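Local coordinates for cleavage and polyadenylation specificity factor 100 KD subunit (Methanosarcina mazei, PDB 2XR1), which probably ends transcription in archaea by cutting the nascent RNA with a two-zinc nuclease centre and degrading the released transcript from its 5' end, at residues A330-S339 with V350-Y358; F371-T382 with M596-H607. All coordinates share one frame; numbering follows the deposited sequence.

Interaction 1. Residues A330-S339 with V350-Y358; sequences AGHILGSAIS and VVFTGDYKY. With ZN (zinc ion), chain E; ZN (zinc ion), chain F.
His-332 and Asp-355 meet on a zinc ion and also touch directly, with CB of Asp-355 sitting over the face of the imidazole ring. This CH-pi contact lies in the two-zinc site of the metallo-beta-lactamase fold. Asp-355 CB is 3.3 Å from the ring centroid, and the ring and carboxylate planes are nearly perpendicular, 88° apart. Ile-333 CG2 covers the opposite face toward its rim. The ring is also fixed by its two nitrogens: ND1 bonds to the carbonyl of Gly-582, and NE2 binds the first zinc at 2.2 Å, together with His-245 and His-247. CG of His-332 stands anti to the backbone N (chi1 174°), which carries the ring across to Asp-355.

Next to the metal ligands, Lys-357 N donates to Ala-330 O at 2.9 Å and ties the loop 330-336 to the loop after the strand. A water lies between Ala-337 O and Asp-355 O and can donate to them. Farther along, the hairpin strands pair antiparallel, with two backbone bonds between Ser-339 and Phe-352. Beside that pair, Ile-338 CG2 packs on Val-351 CG1 at 3.7 Å. Asp-355 OD2 bridges both metals, 2.3 Å from the first zinc and 2.1 Å from the second.

Interaction 2. Residues F371-T382 with M596-H607; sequences FPRVETVISEAT and MQPRPERVFTEH. With ZN (zinc ion), chain F.
The chi1 of His-607 (-163°) turns CG away from the backbone N and places the ring between the second zinc and Thr-382. Glu-380 turns its CG between the backbone N and carbonyl carbon (chi1 65°), and its carboxylate then reaches the same threonine. NE2 of His-607 binds zinc at 2.2 Å. On the other side of the ring, ND1 donates to Thr-382 OG1 at 2.9 Å, close to the ring plane though bent at the hydrogen (133°). That hydroxyl in turn donates a hydrogen bond to Glu-380 OE1 at 2.6 Å, and OE1 also accepts from Thr-382 N. OE2 of Glu-380 is held by His-583 and the backbone N of Tyr-356.

These groups lie at the C-terminal ends of two parallel strands, 376-380 and 602-606, in a sheet of the metallo-beta-lactamase fold. Phe-604 N donates to Val-377 O, and Ser-379 N donates to Phe-604 O in a nearly straight bond. Thr-376 CG2 meets the Phe-604 ring at its edge. At the far end, Met-596 SD touches Val-377 CG2 tip to tip at 3.4 Å and lies at the edge of the Phe-371 ring, a Met-aromatic contact.

Thr-382 and Glu-380 form a second shell behind the zinc ligand His-607, and the bond to ND1 helps fix the rotation of the imidazole. The carboxylate probably also polarises the ring through the hydroxyl.

In the fold
Both contacts belong to one mixed sheet, in which strands 348-352 and 376-380 are neighbours. Backbone bonds of Val-351 to Thr-376 and Ile-378 probably join them directly. Interaction 1 is buried throughout and links parts close in sequence, a hairpin and the loops beside it. Interaction 2 brings together parts more than 200 residues apart. It is buried along its strands but has exposed residues near 372-373 and 597-601. Its pairing is parallel and longer, whereas the antiparallel pairing within interaction 1 is a single bridge. Both reach the second zinc, to which interaction 1 gives a bridging carboxylate and interaction 2 a histidine; Asp-249 and His-250 complete that site.

Interaction 1. Residues A330-S339 with V350-Y358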
loop_
_atom_site.group_PDB
_atom_site.type_symbol
_atom_site.label_atom_id
_atom_site.label_comp_id
_atom_site.label_asym_id
_atom_site.label_seq_id
_atom_site.Cartn_x
_atom_site.Cartn_y
_atom_site.Cartn_z
ATOM N N ALA B 330 8.320 25.540 11.121
ATOM C CA ALA B 330 8.397 25.334 9.656
ATOM C C ALA B 330 8.569 26.653 8.933
ATOM O O ALA B 330 9.009 26.658 7.809
ATOM C CB ALA B 330 7.165 24.624 9.127
ATOM N N GLY B 331 8.160 27.760 9.559
ATOM C CA GLY B 331 8.268 29.083 8.962
ATOM C C GLY B 331 7.226 29.411 7.912
ATOM O O GLY B 331 7.355 30.410 7.218
ATOM N N HIS B 332 6.162 28.614 7.798
ATOM C CA HIS B 332 5.203 28.757 6.702
ATOM C C HIS B 332 4.036 29.631 7.150
ATOM O O HIS B 332 3.784 30.663 6.568
ATOM C CB HIS B 332 4.758 27.362 6.286
ATOM C CG HIS B 332 3.671 27.319 5.255
ATOM N ND1 HIS B 332 3.823 27.827 3.986
ATOM C CD2 HIS B 332 2.446 26.742 5.285
ATOM C CE1 HIS B 332 2.734 27.571 3.280
ATOM N NE2 HIS B 332 1.881 26.914 4.044
ATOM N N ILE B 333 3.297 29.199 8.167
ATOM C CA ILE B 333 2.243 30.006 8.755
ATOM C C ILE B 333 2.289 29.774 10.236
ATOM O O ILE B 333 3.020 28.905 10.683
ATOM C CB ILE B 333 0.834 29.705 8.234
ATOM C CG1 ILE B 333 0.395 28.285 8.540
ATOM C CG2 ILE B 333 0.736 29.998 6.819
ATOM C CD1 ILE B 333 -1.142 28.006 8.244
ATOM N N LEU B 334 1.529 30.572 10.970
ATOM C CA LEU B 334 1.460 30.509 12.400
ATOM C C LEU B 334 1.223 29.121 12.821
ATOM O O LEU B 334 0.173 28.587 12.574
ATOM C CB LEU B 334 0.320 31.405 12.934
ATOM C CG LEU B 334 0.182 31.522 14.452
ATOM C CD1 LEU B 334 1.418 32.160 15.105
ATOM C CD2 LEU B 334 -1.086 32.284 14.779
ATOM N N GLY B 335 2.205 28.530 13.477
ATOM C CA GLY B 335 2.046 27.205 14.087
ATOM C C GLY B 335 2.461 26.089 13.188
ATOM O O GLY B 335 2.338 24.942 13.584
ATOM N N SER B 336 2.936 26.410 11.989
ATOM C CA SER B 336 3.334 25.375 11.012
ATOM C C SER B 336 4.475 24.548 11.567
ATOM O O SER B 336 5.391 25.046 12.196
ATOM C CB SER B 336 3.721 25.968 9.648
ATOM O OG SER B 336 4.921 26.774 9.662
ATOM N N ALA B 337 4.420 23.262 11.360
ATOM C CA ALA B 337 5.415 22.402 11.976
ATOM C C ALA B 337 6.079 21.537 10.950
ATOM O O ALA B 337 5.556 21.265 9.897
ATOM C CB ALA B 337 4.814 21.563 13.086
ATOM N N ILE B 338 7.290 21.195 11.271
ATOM C CA ILE B 338 8.034 20.147 10.634
ATOM C C ILE B 338 7.903 18.967 11.599
ATOM O O ILE B 338 8.062 19.090 12.791
ATOM C CB ILE B 338 9.520 20.596 10.476
ATOM C CG1 ILE B 338 9.614 21.559 9.289
ATOM C CG2 ILE B 338 10.395 19.398 10.267
ATOM C CD1 ILE B 338 10.892 22.213 9.227
ATOM N N SER B 339 7.642 17.805 11.080
ATOM C CA SER B 339 7.315 16.685 11.913
ATOM C C SER B 339 8.423 15.671 11.886
ATOM O O SER B 339 8.682 15.101 10.859
ATOM C CB SER B 339 6.019 16.123 11.410
ATOM O OG SER B 339 5.051 17.169 11.545
ATOM N N VAL B 350 12.408 9.743 10.400
ATOM C CA VAL B 350 11.894 10.292 9.169
ATOM C C VAL B 350 11.299 11.662 9.463
ATOM O O VAL B 350 10.615 11.823 10.457
ATOM C CB VAL B 350 10.835 9.363 8.484
ATOM C CG1 VAL B 350 9.891 8.836 9.466
ATOM C CG2 VAL B 350 10.046 10.131 7.450
ATOM N N VAL B 351 11.571 12.631 8.600
ATOM C CA VAL B 351 11.001 13.957 8.707
ATOM C C VAL B 351 10.030 14.280 7.593
ATOM O O VAL B 351 10.329 14.132 6.426
ATOM C CB VAL B 351 12.090 15.008 8.693
ATOM C CG1 VAL B 351 11.493 16.335 8.496
ATOM C CG2 VAL B 351 12.899 14.954 10.018
ATOM N N PHE B 352 8.831 14.685 7.965
ATOM C CA PHE B 352 7.887 15.181 7.010
ATOM C C PHE B 352 7.942 16.645 7.177
ATOM O O PHE B 352 7.696 17.100 8.260
ATOM C CB PHE B 352 6.483 14.731 7.360
ATOM C CG PHE B 352 6.181 13.335 6.947
ATOM C CD1 PHE B 352 6.657 12.263 7.689
ATOM C CD2 PHE B 352 5.382 13.074 5.824
ATOM C CE1 PHE B 352 6.376 10.941 7.314
ATOM C CE2 PHE B 352 5.104 11.772 5.446
ATOM C CZ PHE B 352 5.604 10.694 6.200
ATOM N N THR B 353 8.210 17.403 6.128
ATOM C CA THR B 353 8.414 18.840 6.288
ATOM C C THR B 353 7.121 19.570 6.365
ATOM O O THR B 353 7.067 20.638 6.962
ATOM C CB THR B 353 9.224 19.483 5.116
ATOM O OG1 THR B 353 8.500 19.284 3.915
ATOM C CG2 THR B 353 10.612 18.861 4.959
ATOM N N GLY B 354 6.060 19.036 5.779
ATOM C CA GLY B 354 4.844 19.849 5.535
ATOM C C GLY B 354 5.286 20.983 4.607
ATOM O O GLY B 354 6.285 20.838 3.873
ATOM N N ASP B 355 4.549 22.093 4.636
ATOM C CA ASP B 355 4.904 23.286 3.903
ATOM C C ASP B 355 5.902 24.056 4.796
ATOM O O ASP B 355 5.719 24.104 6.016
ATOM C CB ASP B 355 3.659 24.110 3.602
ATOM C CG ASP B 355 2.674 23.416 2.609
ATOM O OD1 ASP B 355 3.075 22.326 2.118
ATOM O OD2 ASP B 355 1.534 23.954 2.335
ATOM N N TYR B 356 6.972 24.604 4.222
ATOM C CA TYR B 356 7.950 25.304 4.993
ATOM C C TYR B 356 8.628 26.406 4.239
ATOM O O TYR B 356 8.609 26.409 3.012
ATOM C CB TYR B 356 9.017 24.351 5.477
ATOM C CG TYR B 356 9.878 23.704 4.434
ATOM C CD1 TYR B 356 9.498 22.495 3.834
ATOM C CD2 TYR B 356 11.123 24.236 4.114
ATOM C CE1 TYR B 356 10.319 21.881 2.897
ATOM C CE2 TYR B 356 11.972 23.638 3.202
ATOM C CZ TYR B 356 11.564 22.462 2.582
ATOM O OH TYR B 356 12.395 21.847 1.681
ATOM N N LYS B 357 9.263 27.320 4.977
ATOM C CA LYS B 357 10.082 28.363 4.394
ATOM C C LYS B 357 11.409 28.504 5.123
ATOM O O LYS B 357 11.474 28.989 6.254
ATOM C CB LYS B 357 9.348 29.705 4.397
ATOM C CG LYS B 357 10.095 30.789 3.624
ATOM C CD LYS B 357 9.147 31.787 2.924
ATOM C CE LYS B 357 9.860 32.944 2.187
ATOM N NZ LYS B 357 10.393 32.568 0.843
ATOM N N TYR B 358 12.473 28.130 4.419
ATOM C CA TYR B 358 13.825 28.198 4.938
ATOM C C TYR B 358 14.386 29.563 4.784
ATOM O O TYR B 358 15.302 29.753 4.045
ATOM C CB TYR B 358 14.700 27.174 4.210
ATOM C CG TYR B 358 16.044 26.909 4.843
ATOM C CD1 TYR B 358 16.175 26.781 6.215
ATOM C CD2 TYR B 358 17.184 26.742 4.058
ATOM C CE1 TYR B 358 17.393 26.546 6.783
ATOM C CE2 TYR B 358 18.407 26.480 4.622
ATOM C CZ TYR B 358 18.497 26.391 5.993
ATOM O OH TYR B 358 19.669 26.126 6.604
HETATM ZN ZN ZN E . 0.220 25.556 3.400
HETATM ZN ZN ZN F . -0.085 23.171 1.245
HETATM O O HOH W 1 4.370 22.602 7.692
#

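Interaction 2. Residues F371-T382 with M596-H607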
loop_
_atom_site.group_PDB
_atom_site.type_symbol
_atom_site.label_atom_id
_atom_site.label_comp_id
_atom_site.label_asym_id
_atom_site.label_seq_id
_atom_site.Cartn_x
_atom_site.Cartn_y
_atom_site.Cartn_z
ATOM N N PHE B 371 18.451 18.093 13.551
ATOM C CA PHE B 371 17.695 17.098 14.329
ATOM C C PHE B 371 18.692 16.142 14.930
ATOM O O PHE B 371 19.774 16.041 14.440
ATOM C CB PHE B 371 16.683 16.299 13.474
ATOM C CG PHE B 371 15.887 17.125 12.515
ATOM C CD1 PHE B 371 14.769 17.779 12.924
ATOM C CD2 PHE B 371 16.259 17.215 11.178
ATOM C CE1 PHE B 371 14.001 18.532 12.015
ATOM C CE2 PHE B 371 15.539 17.951 10.289
ATOM C CZ PHE B 371 14.386 18.624 10.704
ATOM N N PRO B 372 18.338 15.432 15.998
ATOM C CA PRO B 372 19.379 14.543 16.521
ATOM C C PRO B 372 19.784 13.511 15.496
ATOM O O PRO B 372 20.981 13.239 15.405
ATOM C CB PRO B 372 18.716 13.883 17.746
ATOM C CG PRO B 372 17.628 14.837 18.139
ATOM C CD PRO B 372 17.132 15.418 16.840
ATOM N N ARG B 373 18.780 12.988 14.743
ATOM C CA ARG B 373 18.974 12.063 13.640
ATOM C C ARG B 373 17.883 12.194 12.565
ATOM O O ARG B 373 16.751 12.583 12.854
ATOM C CB ARG B 373 19.055 10.637 14.176
ATOM C CG ARG B 373 20.487 10.227 14.586
ATOM C CD ARG B 373 20.671 8.723 14.857
ATOM N NE ARG B 373 19.886 7.842 13.967
ATOM C CZ ARG B 373 19.659 6.543 14.205
ATOM N NH1 ARG B 373 20.179 5.946 15.279
ATOM N NH2 ARG B 373 18.905 5.832 13.355
ATOM N N VAL B 374 18.231 11.951 11.304
ATOM C CA VAL B 374 17.263 11.961 10.177
ATOM C C VAL B 374 17.751 11.060 9.069
ATOM O O VAL B 374 18.717 11.385 8.432
ATOM C CB VAL B 374 17.172 13.284 9.397
ATOM C CG1 VAL B 374 15.722 13.492 8.917
ATOM C CG2 VAL B 374 17.680 14.417 10.175
ATOM N N GLU B 375 17.090 9.966 8.799
ATOM C CA GLU B 375 17.547 9.152 7.723
ATOM C C GLU B 375 16.760 9.467 6.452
ATOM O O GLU B 375 17.342 9.442 5.379
ATOM C CB GLU B 375 17.516 7.686 8.108
ATOM C CG GLU B 375 18.690 7.256 9.040
ATOM C CD GLU B 375 18.549 7.686 10.530
ATOM O OE1 GLU B 375 17.413 7.695 11.019
ATOM O OE2 GLU B 375 19.562 7.979 11.249
ATOM N N THR B 376 15.472 9.800 6.569
ATOM C CA THR B 376 14.593 10.072 5.424
ATOM C C THR B 376 13.892 11.412 5.583
ATOM O O THR B 376 13.363 11.699 6.645
ATOM C CB THR B 376 13.470 8.987 5.352
ATOM O OG1 THR B 376 14.058 7.682 5.274
ATOM C CG2 THR B 376 12.535 9.172 4.166
ATOM N N VAL B 377 13.876 12.218 4.527
ATOM C CA VAL B 377 13.095 13.464 4.482
ATOM C C VAL B 377 12.048 13.403 3.359
ATOM O O VAL B 377 12.336 13.038 2.233
ATOM C CB VAL B 377 13.981 14.665 4.115
ATOM C CG1 VAL B 377 13.107 15.956 4.080
ATOM C CG2 VAL B 377 15.190 14.803 5.070
ATOM N N ILE B 378 10.818 13.741 3.693
ATOM C CA ILE B 378 9.759 13.852 2.723
ATOM C C ILE B 378 9.464 15.334 2.713
ATOM O O ILE B 378 8.975 15.878 3.714
ATOM C CB ILE B 378 8.518 13.050 3.156
ATOM C CG1 ILE B 378 8.808 11.550 2.986
ATOM C CG2 ILE B 378 7.292 13.463 2.319
ATOM C CD1 ILE B 378 8.561 10.699 4.141
ATOM N N SER B 379 9.778 15.974 1.576
ATOM C CA SER B 379 9.749 17.429 1.455
ATOM C C SER B 379 8.694 17.926 0.497
ATOM O O SER B 379 8.428 17.292 -0.504
ATOM C CB SER B 379 11.102 17.925 0.954
ATOM O OG SER B 379 11.057 19.326 0.745
ATOM N N GLU B 380 8.164 19.104 0.762
ATOM C CA GLU B 380 7.324 19.760 -0.227
ATOM C C GLU B 380 8.191 20.232 -1.359
ATOM O O GLU B 380 9.391 20.310 -1.189
ATOM C CB GLU B 380 6.599 20.988 0.322
ATOM C CG GLU B 380 7.522 22.135 0.724
ATOM C CD GLU B 380 6.923 23.460 0.400
ATOM O OE1 GLU B 380 6.615 23.671 -0.807
ATOM O OE2 GLU B 380 6.759 24.278 1.324
ATOM N N ALA B 381 7.555 20.560 -2.495
ATOM C CA ALA B 381 8.238 20.952 -3.721
ATOM C C ALA B 381 7.497 22.048 -4.519
ATOM O O ALA B 381 7.577 22.062 -5.713
ATOM C CB ALA B 381 8.494 19.705 -4.601
ATOM N N THR B 382 6.796 22.958 -3.852
ATOM C CA THR B 382 5.866 23.903 -4.519
ATOM C C THR B 382 6.583 24.782 -5.489
ATOM O O THR B 382 6.139 24.957 -6.617
ATOM C CB THR B 382 5.137 24.815 -3.546
ATOM O OG1 THR B 382 4.611 24.036 -2.486
ATOM C CG2 THR B 382 3.992 25.546 -4.233
ATOM N N MET B 596 20.885 20.470 5.828
ATOM C CA MET B 596 20.327 19.599 6.862
ATOM C C MET B 596 21.449 18.841 7.625
ATOM O O MET B 596 22.431 18.375 7.019
ATOM C CB MET B 596 19.352 18.597 6.264
ATOM C CG MET B 596 18.481 17.988 7.298
ATOM S SD MET B 596 17.105 17.074 6.631
ATOM C CE MET B 596 16.034 18.424 6.116
ATOM N N GLN B 597 21.295 18.788 8.953
ATOM C CA GLN B 597 22.190 18.072 9.871
ATOM C C GLN B 597 21.347 17.133 10.732
ATOM O O GLN B 597 20.348 17.556 11.333
ATOM C CB GLN B 597 22.909 19.021 10.817
ATOM C CG GLN B 597 23.973 19.869 10.215
ATOM C CD GLN B 597 24.504 20.957 11.180
ATOM O OE1 GLN B 597 24.373 22.141 10.927
ATOM N NE2 GLN B 597 25.106 20.533 12.279
ATOM N N PRO B 598 21.678 15.843 10.729
ATOM C CA PRO B 598 22.606 15.196 9.806
ATOM C C PRO B 598 22.099 15.245 8.364
ATOM O O PRO B 598 20.994 15.729 8.104
ATOM C CB PRO B 598 22.613 13.746 10.276
ATOM C CG PRO B 598 21.967 13.748 11.614
ATOM C CD PRO B 598 21.117 14.907 11.719
ATOM N N ARG B 599 22.908 14.759 7.432
ATOM C CA ARG B 599 22.480 14.604 6.040
ATOM C C ARG B 599 21.616 13.363 5.921
ATOM O O ARG B 599 21.978 12.310 6.428
ATOM C CB ARG B 599 23.707 14.446 5.172
ATOM C CG ARG B 599 23.517 14.452 3.664
ATOM C CD ARG B 599 24.944 14.270 3.062
ATOM N NE ARG B 599 25.266 15.076 1.870
ATOM C CZ ARG B 599 25.096 16.392 1.737
ATOM N NH1 ARG B 599 24.543 17.131 2.682
ATOM N NH2 ARG B 599 25.488 16.965 0.613
ATOM N N PRO B 600 20.454 13.476 5.285
ATOM C CA PRO B 600 19.600 12.306 5.134
ATOM C C PRO B 600 20.091 11.393 4.018
ATOM O O PRO B 600 20.816 11.831 3.137
ATOM C CB PRO B 600 18.261 12.921 4.740
ATOM C CG PRO B 600 18.631 14.139 4.039
ATOM C CD PRO B 600 19.829 14.674 4.717
ATOM N N GLU B 601 19.663 10.147 4.061
ATOM C CA GLU B 601 20.068 9.154 3.099
ATOM C C GLU B 601 19.066 9.091 1.943
ATOM O O GLU B 601 19.446 8.708 0.841
ATOM C CB GLU B 601 20.172 7.765 3.764
ATOM C CG GLU B 601 21.055 7.708 5.009
ATOM C CD GLU B 601 21.071 6.313 5.716
ATOM O OE1 GLU B 601 20.136 5.460 5.489
ATOM O OE2 GLU B 601 22.031 6.085 6.511
ATOM N N ARG B 602 17.801 9.414 2.186
ATOM C CA ARG B 602 16.854 9.573 1.083
ATOM C C ARG B 602 16.017 10.842 1.209
ATOM O O ARG B 602 15.739 11.285 2.292
ATOM C CB ARG B 602 15.896 8.397 0.938
ATOM C CG ARG B 602 16.366 7.077 1.369
ATOM C CD ARG B 602 16.968 6.209 0.285
ATOM N NE ARG B 602 15.974 5.383 -0.411
ATOM C CZ ARG B 602 15.175 4.451 0.152
ATOM N NH1 ARG B 602 15.208 4.190 1.484
ATOM N NH2 ARG B 602 14.305 3.782 -0.643
ATOM N N VAL B 603 15.647 11.445 0.091
ATOM C CA VAL B 603 14.572 12.395 0.119
ATOM C C VAL B 603 13.501 12.114 -0.919
ATOM O O VAL B 603 13.774 11.558 -1.967
ATOM C CB VAL B 603 15.006 13.870 0.171
ATOM C CG1 VAL B 603 16.549 14.053 0.328
ATOM C CG2 VAL B 603 14.391 14.626 -0.885
ATOM N N PHE B 604 12.262 12.420 -0.574
ATOM C CA PHE B 604 11.142 12.212 -1.425
ATOM C C PHE B 604 10.452 13.533 -1.581
ATOM O O PHE B 604 10.514 14.369 -0.675
ATOM C CB PHE B 604 10.197 11.218 -0.786
ATOM C CG PHE B 604 10.743 9.850 -0.748
ATOM C CD1 PHE B 604 10.682 9.036 -1.864
ATOM C CD2 PHE B 604 11.403 9.383 0.364
ATOM C CE1 PHE B 604 11.215 7.758 -1.820
ATOM C CE2 PHE B 604 11.922 8.139 0.384
ATOM C CZ PHE B 604 11.818 7.333 -0.703
ATOM N N THR B 605 9.801 13.760 -2.710
ATOM C CA THR B 605 9.188 15.062 -2.919
ATOM C C THR B 605 7.681 14.956 -3.185
ATOM O O THR B 605 7.212 13.979 -3.654
ATOM C CB THR B 605 9.914 15.816 -4.033
ATOM O OG1 THR B 605 9.834 15.060 -5.239
ATOM C CG2 THR B 605 11.352 16.032 -3.668
ATOM N N GLU B 606 6.957 15.993 -2.862
ATOM C CA GLU B 606 5.524 16.027 -2.911
ATOM C C GLU B 606 5.066 17.480 -2.905
ATOM O O GLU B 606 5.889 18.380 -2.886
ATOM C CB GLU B 606 4.904 15.252 -1.735
ATOM C CG GLU B 606 5.490 15.517 -0.372
ATOM C CD GLU B 606 4.727 16.538 0.513
ATOM O OE1 GLU B 606 3.468 16.682 0.440
ATOM O OE2 GLU B 606 5.417 17.182 1.362
ATOM N N HIS B 607 3.758 17.711 -2.991
ATOM C CA HIS B 607 3.198 19.074 -2.885
ATOM C C HIS B 607 3.843 20.019 -3.901
ATOM O O HIS B 607 4.473 21.001 -3.556
ATOM C CB HIS B 607 3.365 19.571 -1.484
ATOM C CG HIS B 607 2.511 20.734 -1.135
ATOM N ND1 HIS B 607 2.787 22.004 -1.571
ATOM C CD2 HIS B 607 1.451 20.844 -0.299
ATOM C CE1 HIS B 607 1.905 22.844 -1.055
ATOM N NE2 HIS B 607 1.087 22.166 -0.274
HETATM ZN ZN ZN F . -0.085 23.171 1.245
#